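Local coordinates for protein deseasin MCP-01 (Pseudoalteromonas sp., PDB 3VV3) that degrades collagen as a serine protease of the subtilisin family, binding several calcium ions in its catalytic domain, at residues A[277-282]-A[319-324]. Residues are numbered along the deposited sequence; the frame is centred on the assembly and turned at random.
Sequences AGAAAL and LNVNQA
The methyl of A279 is met by two side chains of the segment 319-324, L319 and V321, from directions roughly at right angles. A279 CB lies 3.7 Å from L319 CD1, and the second methyl of that leucine, CD2, is only slightly farther off, so that the isobutyl fork of L319 meets the alanine with both branches. Of the two methyls of V321 it is CG2 that makes the contact, 3.7 Å from A279 CB, with CB close behind. CG2 is set anti to the backbone N, while CG1 takes the place between N and the carbonyl carbon (chi1 66°). The same CG2 also meets L282, one turn further along, whose CD2 comes to within 3.7 Å of it. There the leucine and valine side chains cross at about a right angle. V321 CG2 thus fits between A279 and L282, and with 5.7 Å between the CA atoms of A279 and V321 the small alanine allows a close backbone approach. The interface is wholly apolar. V321 opens its own helix, N-capped by N320: OD1 accepts from Q323 N at 2.9 Å in a nearly straight bond (172°), the donor lying above the carbonyl plane. N320 ND2 hydrogen-bonds D304 and the calcium ligand D30, tying the start of helix 321-327 to that metal site. Helix 269-284, which as in other subtilases probably carries the nucleophilic serine near its start, is thus packed against the last helix of the chain. L299 of helix 292-301 packs on both A279 and L319, A34 of helix 31-34 touches V321, and A277 and A280 back helix 269-284 against strand 166-171 of the central parallel sheet.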
loop_
_atom_site.group_PDB
_atom_site.type_symbol
_atom_site.label_atom_id
_atom_site.label_comp_id
_atom_site.label_asym_id
_atom_site.label_seq_id
_atom_site.Cartn_x
_atom_site.Cartn_y
_atom_site.Cartn_z
ATOM N N ALA A 277 8.272 7.672 -15.162
ATOM C CA ALA A 277 7.402 8.616 -15.856
ATOM C C ALA A 277 8.010 10.017 -15.807
ATOM O O ALA A 277 8.011 10.749 -16.807
ATOM C CB ALA A 277 5.996 8.621 -15.250
ATOM N N GLY A 278 8.538 10.387 -14.648
ATOM C CA GLY A 278 9.223 11.663 -14.503
ATOM C C GLY A 278 10.422 11.759 -15.428
ATOM O O GLY A 278 10.625 12.784 -16.087
ATOM N N ALA A 279 11.225 10.699 -15.484
ATOM C CA ALA A 279 12.378 10.694 -16.374
ATOM C C ALA A 279 11.955 10.820 -17.842
ATOM O O ALA A 279 12.604 11.519 -18.619
ATOM C CB ALA A 279 13.235 9.451 -16.159
ATOM N N ALA A 280 10.865 10.151 -18.215
ATOM C CA ALA A 280 10.362 10.243 -19.580
ATOM C C ALA A 280 10.006 11.687 -19.901
ATOM O O ALA A 280 10.361 12.200 -20.970
ATOM C CB ALA A 280 9.147 9.328 -19.788
ATOM N N ALA A 281 9.299 12.342 -18.984
ATOM C CA ALA A 281 8.929 13.746 -19.179
ATOM C C ALA A 281 10.165 14.639 -19.293
ATOM O O ALA A 281 10.195 15.564 -20.109
ATOM C CB ALA A 281 8.018 14.226 -18.062
ATOM N N LEU A 282 11.180 14.368 -18.473
ATOM C CA LEU A 282 12.417 15.153 -18.529
ATOM C C LEU A 282 13.121 14.989 -19.877
ATOM O O LEU A 282 13.597 15.968 -20.467
ATOM C CB LEU A 282 13.362 14.788 -17.370
ATOM C CG LEU A 282 14.489 15.805 -17.125
ATOM C CD1 LEU A 282 13.886 17.180 -16.853
ATOM C CD2 LEU A 282 15.363 15.382 -15.956
ATOM N N LEU A 319 17.088 2.747 -13.756
ATOM C CA LEU A 319 16.952 4.089 -14.333
ATOM C C LEU A 319 18.126 5.023 -14.051
ATOM O O LEU A 319 18.575 5.155 -12.913
ATOM C CB LEU A 319 15.666 4.741 -13.822
ATOM C CG LEU A 319 15.347 6.163 -14.289
ATOM C CD1 LEU A 319 15.049 6.205 -15.781
ATOM C CD2 LEU A 319 14.176 6.708 -13.472
ATOM N N ASN A 320 18.607 5.689 -15.096
ATOM C CA ASN A 320 19.566 6.763 -14.920
ATOM C C ASN A 320 19.178 7.924 -15.819
ATOM O O ASN A 320 19.359 7.865 -17.033
ATOM C CB ASN A 320 20.989 6.301 -15.237
ATOM C CG ASN A 320 22.018 7.343 -14.855
ATOM O OD1 ASN A 320 21.911 8.507 -15.247
ATOM N ND2 ASN A 320 23.000 6.943 -14.050
ATOM N N VAL A 321 18.621 8.970 -15.217
ATOM C CA VAL A 321 18.024 10.032 -16.012
ATOM C C VAL A 321 19.091 10.952 -16.595
ATOM O O VAL A 321 18.885 11.554 -17.652
ATOM C CB VAL A 321 16.931 10.815 -15.249
ATOM C CG1 VAL A 321 17.518 11.606 -14.076
ATOM C CG2 VAL A 321 16.155 11.736 -16.224
ATOM N N ASN A 322 20.242 11.032 -15.930
ATOM C CA ASN A 322 21.346 11.786 -16.512
ATOM C C ASN A 322 21.752 11.169 -17.842
ATOM O O ASN A 322 21.838 11.861 -18.863
ATOM C CB ASN A 322 22.548 11.847 -15.563
ATOM C CG ASN A 322 23.685 12.688 -16.131
ATOM O OD1 ASN A 322 23.474 13.825 -16.561
ATOM N ND2 ASN A 322 24.887 12.122 -16.156
ATOM N N GLN A 323 22.006 9.864 -17.839
ATOM C CA GLN A 323 22.407 9.194 -19.073
ATOM C C GLN A 323 21.296 9.241 -20.124
ATOM O O GLN A 323 21.566 9.294 -21.321
ATOM C CB GLN A 323 22.841 7.749 -18.818
ATOM C CG GLN A 323 23.595 7.131 -19.999
ATOM C CD GLN A 323 24.942 7.809 -20.255
ATOM O OE1 GLN A 323 25.736 8.000 -19.334
ATOM N NE2 GLN A 323 25.199 8.177 -21.509
ATOM N N ALA A 324 20.047 9.224 -19.676
ATOM C CA ALA A 324 18.932 9.299 -20.605
ATOM C C ALA A 324 18.968 10.627 -21.358
ATOM O O ALA A 324 18.794 10.658 -22.576
ATOM C CB ALA A 324 17.605 9.149 -19.861
#